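Local coordinates for attachment invasion locus protein (Yersinia pestis, PDB 3QRA), which sits in the bacterial outer membrane as a beta-barrel and promotes attachment to and invasion of eukaryotic cells by an unknown mechanism, at residues N31-Y36 and D133-Y138; G43-F48 and S87-L92. One frame throughout, in Å; residues are numbered along the deposited sequence.

In the fold
From the N terminus the chain runs through strand 5-18 into strand 28-37, which supplies the first half of contact 1, and turns directly into its antiparallel neighbour 42-53, the first half of contact 2. Contact 2 closes at strand 86-102, where inward side chains meet over the intervening strand 66-81. Contact 1 closes only at strand 130-141, so contact 2 is nested within its loop. Both lie inside one eight-stranded antiparallel barrel, with centres about 6 Å apart; contact 1 links its second and seventh strands through the interior, contact 2 its third and fifth. They also touch: Tyr89 OH of contact 2 is probably hydrogen-bonded to Asp133 OD1 of contact 1, and Asn31 ND2 to Phe48 O.

Contact 1: residues N31-Y36 and D133-Y138; sequences NLKYRY and DASYEY. With C8E ((hydroxyethyloxy)tri(ethyloxy)octane), chain H; C8E ((hydroxyethyloxy)tri(ethyloxy)octane), chain E.
Lys33 NZ is gripped by three oxygens in the barrel interior: Asp133 OD2, Ser135 OG and, from its own strand, Asn31 OD1. The salt bridge from Lys33 NZ to Asp133 OD2 measures 2.8 Å and uses the syn lone pair of the carboxylate oxygen. Ser135 OG accepts a hydrogen bond from Lys33 NZ, also at 2.8 Å. The lysine chain bends at its second and fourth torsions (chi2 -147°, chi4 73°) and crosses the aspartate at about a right angle, its CD lying 3.6 Å from Asp133 OD2. Lys33 NZ approaches Asn31 OD1 from 19° out of the carbonyl plane. A water closes a second route between the strands, donating to both Asn31 OD1 and Asp133 OD2. The other carboxylate oxygen, Asp133 OD1, is held by Tyr89 and Gln123, while Asn31 ND2 binds Ser47 and the carbonyl of Phe48. Outward-pointing Tyr136 meets detergent instead, its CD2 3.5 Å from C8 of the chain H C8E. Polar and charged side chains inward, aliphatic and aromatic ones outward, is the alternation of an outer-membrane barrel strand. The ion pair and surrounding oxygens would favour a charged Lys33 despite its burial, and the bonds to both oxygens of Asp133 a carboxylate.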
loop_
_atom_site.group_PDB
_atom_site.type_symbol
_atom_site.label_atom_id
_atom_site.label_comp_id
_atom_site.label_asym_id
_atom_site.label_seq_id
_atom_site.Cartn_x
_atom_site.Cartn_y
_atom_site.Cartn_z
ATOM N N ASN A 31 0.401 -2.874 5.692
ATOM C CA ASN A 31 1.512 -2.213 5.031
ATOM C C ASN A 31 2.706 -2.188 5.977
ATOM O O ASN A 31 2.577 -1.760 7.119
ATOM C CB ASN A 31 1.074 -0.791 4.667
ATOM C CG ASN A 31 2.200 0.071 4.149
ATOM O OD1 ASN A 31 2.305 1.240 4.528
ATOM N ND2 ASN A 31 3.040 -0.485 3.267
ATOM N N LEU A 32 3.852 -2.686 5.520
ATOM C CA LEU A 32 5.105 -2.540 6.263
ATOM C C LEU A 32 5.961 -1.519 5.518
ATOM O O LEU A 32 6.102 -1.608 4.294
ATOM C CB LEU A 32 5.849 -3.870 6.322
ATOM C CG LEU A 32 5.132 -4.985 7.091
ATOM C CD1 LEU A 32 5.703 -6.359 6.741
ATOM C CD2 LEU A 32 5.224 -4.730 8.593
ATOM N N LYS A 33 6.510 -0.543 6.240
ATOM C CA LYS A 33 7.455 0.387 5.611
ATOM C C LYS A 33 8.750 0.420 6.395
ATOM O O LYS A 33 8.738 0.320 7.629
ATOM C CB LYS A 33 6.870 1.801 5.474
ATOM C CG LYS A 33 5.719 1.906 4.466
ATOM C CD LYS A 33 5.746 3.303 3.786
ATOM C CE LYS A 33 4.575 3.481 2.814
ATOM N NZ LYS A 33 3.276 3.669 3.533
ATOM N N TYR A 34 9.860 0.549 5.671
ATOM C CA TYR A 34 11.180 0.624 6.282
ATOM C C TYR A 34 11.921 1.801 5.666
ATOM O O TYR A 34 12.029 1.894 4.449
ATOM C CB TYR A 34 11.978 -0.658 6.059
ATOM C CG TYR A 34 13.437 -0.491 6.453
ATOM C CD1 TYR A 34 13.826 -0.529 7.779
ATOM C CD2 TYR A 34 14.407 -0.242 5.493
ATOM C CE1 TYR A 34 15.162 -0.355 8.140
ATOM C CE2 TYR A 34 15.738 -0.068 5.842
ATOM C CZ TYR A 34 16.107 -0.123 7.161
ATOM O OH TYR A 34 17.435 0.062 7.490
ATOM N N ARG A 35 12.411 2.695 6.514
ATOM C CA ARG A 35 13.082 3.911 6.067
ATOM C C ARG A 35 14.491 3.934 6.601
ATOM O O ARG A 35 14.744 3.503 7.729
ATOM C CB ARG A 35 12.339 5.147 6.585
ATOM C CG ARG A 35 13.028 6.478 6.260
ATOM C CD ARG A 35 12.273 7.619 6.925
ATOM N NE ARG A 35 12.919 8.923 6.755
ATOM C CZ ARG A 35 12.417 10.045 7.253
ATOM N NH1 ARG A 35 11.287 9.985 7.943
ATOM N NH2 ARG A 35 13.029 11.220 7.061
ATOM N N TYR A 36 15.421 4.421 5.790
ATOM C CA TYR A 36 16.783 4.610 6.252
ATOM C C TYR A 36 17.247 5.982 5.796
ATOM O O TYR A 36 17.121 6.331 4.627
ATOM C CB TYR A 36 17.720 3.529 5.715
ATOM C CG TYR A 36 19.121 3.635 6.298
ATOM C CD1 TYR A 36 19.440 2.998 7.497
ATOM C CD2 TYR A 36 20.108 4.385 5.675
ATOM C CE1 TYR A 36 20.690 3.087 8.044
ATOM C CE2 TYR A 36 21.396 4.482 6.233
ATOM C CZ TYR A 36 21.667 3.823 7.419
ATOM O OH TYR A 36 22.915 3.879 8.006
ATOM N N ASP A 133 3.033 7.000 10.003
ATOM C CA ASP A 133 3.261 6.965 8.569
ATOM C C ASP A 133 1.915 7.013 7.850
ATOM O O ASP A 133 0.980 6.339 8.263
ATOM C CB ASP A 133 4.012 5.676 8.191
ATOM C CG ASP A 133 4.176 5.519 6.681
ATOM O OD1 ASP A 133 5.115 6.128 6.133
ATOM O OD2 ASP A 133 3.368 4.791 6.048
ATOM N N ALA A 134 1.811 7.792 6.777
ATOM C CA ALA A 134 0.576 7.764 5.985
ATOM C C ALA A 134 0.916 7.925 4.523
ATOM O O ALA A 134 1.763 8.744 4.170
ATOM C CB ALA A 134 -0.402 8.861 6.430
ATOM N N SER A 135 0.270 7.140 3.670
ATOM C CA SER A 135 0.565 7.256 2.244
ATOM C C SER A 135 -0.588 6.806 1.362
ATOM O O SER A 135 -1.527 6.160 1.824
ATOM C CB SER A 135 1.846 6.475 1.894
ATOM O OG SER A 135 1.603 5.081 1.806
ATOM N N TYR A 136 -0.503 7.183 0.090
ATOM C CA TYR A 136 -1.450 6.750 -0.926
ATOM C C TYR A 136 -0.668 6.104 -2.065
ATOM O O TYR A 136 0.470 6.500 -2.377
ATOM C CB TYR A 136 -2.289 7.926 -1.449
ATOM C CG TYR A 136 -3.158 7.546 -2.629
ATOM C CD1 TYR A 136 -4.369 6.884 -2.437
ATOM C CD2 TYR A 136 -2.772 7.845 -3.935
ATOM C CE1 TYR A 136 -5.170 6.532 -3.514
ATOM C CE2 TYR A 136 -3.569 7.485 -5.019
ATOM C CZ TYR A 136 -4.761 6.830 -4.796
ATOM O OH TYR A 136 -5.567 6.468 -5.856
ATOM N N GLU A 137 -1.279 5.095 -2.673
ATOM C CA GLU A 137 -0.669 4.365 -3.763
ATOM C C GLU A 137 -1.699 4.139 -4.856
ATOM O O GLU A 137 -2.858 3.939 -4.567
ATOM C CB GLU A 137 -0.197 3.021 -3.234
ATOM C CG GLU A 137 0.426 2.105 -4.253
ATOM C CD GLU A 137 1.034 0.914 -3.551
ATOM O OE1 GLU A 137 2.054 1.118 -2.855
ATOM O OE2 GLU A 137 0.468 -0.199 -3.652
ATOM N N TYR A 138 -1.259 4.149 -6.107
ATOM C CA TYR A 138 -2.133 3.933 -7.257
ATOM C C TYR A 138 -1.492 2.925 -8.200
ATOM O O TYR A 138 -0.282 2.964 -8.441
ATOM C CB TYR A 138 -2.353 5.250 -7.999
ATOM C CG TYR A 138 -3.130 5.107 -9.285
ATOM C CD1 TYR A 138 -4.518 4.976 -9.274
ATOM C CD2 TYR A 138 -2.477 5.120 -10.518
ATOM C CE1 TYR A 138 -5.239 4.856 -10.473
ATOM C CE2 TYR A 138 -3.186 5.003 -11.712
ATOM C CZ TYR A 138 -4.556 4.866 -11.681
ATOM O OH TYR A 138 -5.247 4.760 -12.869
HETATM C C1 C8E H . -0.817 11.333 3.337
HETATM C C2 C8E H . -0.906 11.000 1.853
HETATM C C3 C8E H . -0.446 12.171 0.991
HETATM C C4 C8E H . -0.023 11.700 -0.398
HETATM C C5 C8E H . -0.757 12.459 -1.500
HETATM C C6 C8E H . -1.512 11.520 -2.436
HETATM C C7 C8E H . -2.693 12.238 -3.080
HETATM C C8 C8E H . -3.498 11.306 -3.979
HETATM O O9 C8E H . -4.866 11.654 -3.919
HETATM C C1 C8E E . 9.590 -3.143 4.595
HETATM C C2 C8E E . 9.286 -3.223 3.104
HETATM C C3 C8E E . 10.536 -2.928 2.291
HETATM C C4 C8E E . 10.516 -3.664 0.958
HETATM C C5 C8E E . 10.904 -2.726 -0.179
HETATM C C6 C8E E . 12.099 -3.271 -0.950
HETATM C C7 C8E E . 12.305 -2.503 -2.249
HETATM C C8 C8E E . 13.654 -2.834 -2.877
HETATM O O HOH W 1 1.711 2.743 6.848
#

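Contact 2: residues G43-F48 and S87-L92; sequences GVIGSF and SLYGLL. With C8E ((hydroxyethyloxy)tri(ethyloxy)octane), chain E; C8E ((hydroxyethyloxy)tri(ethyloxy)octane), chain F.
Ile45 turns CG1 anti to its backbone N (chi1 -175°), sending CD1 over one face of the Tyr89 ring, and Tyr89 places its own ring between its backbone N and carbonyl carbon (chi1 58°). The result is a CH-pi contact: Ile45 CD1 lies 4.2 Å from the ring centroid, displaced toward the rim on the side of Tyr89 CE2. The other branch, Ile45 CG2, meets the root of the same ring, 3.9 Å from Tyr89 CG. It also presses against Leu91 CD2 at 3.4 Å, tighter than usual van der Waals contact. Leu91 uses its two methyls separately, for CD1 reaches Ser47 CB at 4.1 Å. These strands of the antiparallel barrel are separated in the sheet by strand 66-81, and their inward side chains meet over the concave inner face of the barrel without a hydrogen bond between the two segments. Thr75 and Val79 of the intervening strand touch this group, as does Lys33. On the lipid-facing side of strand 42-53, Gly46 C packs 3.7 Å from C3 of the chain E C8E, and Phe48 CZ lies 3.7 Å from C5 of the chain F C8E. In the barrel interior, the polar ends of Ser47 and Tyr89 belong to the network of contact 1.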
loop_
_atom_site.group_PDB
_atom_site.type_symbol
_atom_site.label_atom_id
_atom_site.label_comp_id
_atom_site.label_asym_id
_atom_site.label_seq_id
_atom_site.Cartn_x
_atom_site.Cartn_y
_atom_site.Cartn_z
ATOM N N GLY A 43 16.882 10.312 2.491
ATOM C CA GLY A 43 16.865 8.904 2.818
ATOM C C GLY A 43 16.142 8.096 1.767
ATOM O O GLY A 43 15.760 8.620 0.716
ATOM N N VAL A 44 15.958 6.809 2.049
ATOM C CA VAL A 44 15.200 5.949 1.166
ATOM C C VAL A 44 14.146 5.232 1.994
ATOM O O VAL A 44 14.330 4.971 3.182
ATOM C CB VAL A 44 16.089 4.906 0.451
ATOM C CG1 VAL A 44 16.840 4.011 1.469
ATOM C CG2 VAL A 44 15.237 4.041 -0.507
ATOM N N ILE A 45 13.027 4.945 1.363
ATOM C CA ILE A 45 11.977 4.202 2.029
ATOM C C ILE A 45 11.473 3.089 1.107
ATOM O O ILE A 45 11.408 3.248 -0.119
ATOM C CB ILE A 45 10.857 5.147 2.523
ATOM C CG1 ILE A 45 9.803 4.375 3.334
ATOM C CG2 ILE A 45 10.237 5.895 1.363
ATOM C CD1 ILE A 45 8.966 5.260 4.271
ATOM N N GLY A 46 11.170 1.948 1.715
ATOM C CA GLY A 46 10.646 0.798 1.008
ATOM C C GLY A 46 9.310 0.451 1.637
ATOM O O GLY A 46 9.112 0.649 2.839
ATOM N N SER A 47 8.405 -0.079 0.822
ATOM C CA SER A 47 7.042 -0.365 1.250
ATOM C C SER A 47 6.561 -1.691 0.662
ATOM O O SER A 47 6.760 -1.967 -0.530
ATOM C CB SER A 47 6.105 0.762 0.789
ATOM O OG SER A 47 4.745 0.446 1.054
ATOM N N PHE A 48 5.937 -2.499 1.511
ATOM C CA PHE A 48 5.192 -3.670 1.060
ATOM C C PHE A 48 3.766 -3.493 1.522
ATOM O O PHE A 48 3.525 -3.192 2.697
ATOM C CB PHE A 48 5.727 -4.987 1.656
ATOM C CG PHE A 48 4.779 -6.148 1.448
ATOM C CD1 PHE A 48 4.757 -6.833 0.242
ATOM C CD2 PHE A 48 3.869 -6.502 2.433
ATOM C CE1 PHE A 48 3.854 -7.880 0.033
ATOM C CE2 PHE A 48 2.968 -7.548 2.231
ATOM C CZ PHE A 48 2.967 -8.232 1.029
ATOM N N SER A 87 8.520 14.506 7.246
ATOM C CA SER A 87 9.260 14.131 6.059
ATOM C C SER A 87 8.269 13.717 4.977
ATOM O O SER A 87 7.217 13.157 5.281
ATOM C CB SER A 87 10.190 12.953 6.362
ATOM O OG SER A 87 11.073 13.267 7.424
ATOM N N LEU A 88 8.627 13.963 3.724
ATOM C CA LEU A 88 7.762 13.647 2.579
ATOM C C LEU A 88 8.440 12.657 1.659
ATOM O O LEU A 88 9.631 12.727 1.449
ATOM C CB LEU A 88 7.507 14.914 1.768
ATOM C CG LEU A 88 6.983 16.153 2.479
ATOM C CD1 LEU A 88 6.930 17.324 1.492
ATOM C CD2 LEU A 88 5.620 15.884 3.081
ATOM N N TYR A 89 7.690 11.750 1.061
ATOM C CA TYR A 89 8.325 10.792 0.170
ATOM C C TYR A 89 7.498 10.452 -1.080
ATOM O O TYR A 89 6.270 10.616 -1.107
ATOM C CB TYR A 89 8.726 9.527 0.931
ATOM C CG TYR A 89 7.598 8.781 1.640
ATOM C CD1 TYR A 89 6.737 7.936 0.934
ATOM C CD2 TYR A 89 7.428 8.886 3.020
ATOM C CE1 TYR A 89 5.719 7.237 1.576
ATOM C CE2 TYR A 89 6.406 8.176 3.684
ATOM C CZ TYR A 89 5.568 7.354 2.958
ATOM O OH TYR A 89 4.577 6.633 3.613
ATOM N N GLY A 90 8.200 9.999 -2.116
ATOM C CA GLY A 90 7.566 9.524 -3.337
ATOM C C GLY A 90 8.084 8.130 -3.651
ATOM O O GLY A 90 9.279 7.858 -3.506
ATOM N N LEU A 91 7.182 7.246 -4.078
ATOM C CA LEU A 91 7.491 5.828 -4.254
ATOM C C LEU A 91 7.116 5.333 -5.647
ATOM O O LEU A 91 6.163 5.814 -6.258
ATOM C CB LEU A 91 6.725 4.989 -3.225
ATOM C CG LEU A 91 6.917 5.408 -1.765
ATOM C CD1 LEU A 91 6.080 4.543 -0.843
ATOM C CD2 LEU A 91 8.387 5.316 -1.377
ATOM N N LEU A 92 7.885 4.367 -6.127
ATOM C CA LEU A 92 7.643 3.723 -7.402
ATOM C C LEU A 92 7.951 2.251 -7.240
ATOM O O LEU A 92 8.865 1.861 -6.494
ATOM C CB LEU A 92 8.556 4.314 -8.482
ATOM C CG LEU A 92 8.381 3.734 -9.886
ATOM C CD1 LEU A 92 7.018 4.096 -10.429
ATOM C CD2 LEU A 92 9.484 4.261 -10.817
HETATM C C1 C8E E . 9.590 -3.143 4.595
HETATM C C2 C8E E . 9.286 -3.223 3.104
HETATM C C3 C8E E . 10.536 -2.928 2.291
HETATM C C4 C8E E . 10.516 -3.664 0.958
HETATM C C5 C8E E . 10.904 -2.726 -0.179
HETATM C C6 C8E E . 12.099 -3.271 -0.950
HETATM C C7 C8E E . 12.305 -2.503 -2.249
HETATM C C8 C8E E . 13.654 -2.834 -2.877
HETATM C C1 C8E F . 5.106 -10.319 4.816
HETATM C C2 C8E F . 3.893 -10.788 4.021
HETATM C C3 C8E F . 4.315 -11.390 2.686
HETATM C C4 C8E F . 3.266 -12.363 2.156
HETATM C C5 C8E F . 2.804 -11.953 0.763
HETATM C C6 C8E F . 2.948 -13.110 -0.218
HETATM C C7 C8E F . 2.074 -12.912 -1.452
HETATM C C8 C8E F . 2.344 -14.002 -2.482
HETATM O O9 C8E F . 1.184 -14.232 -3.249
#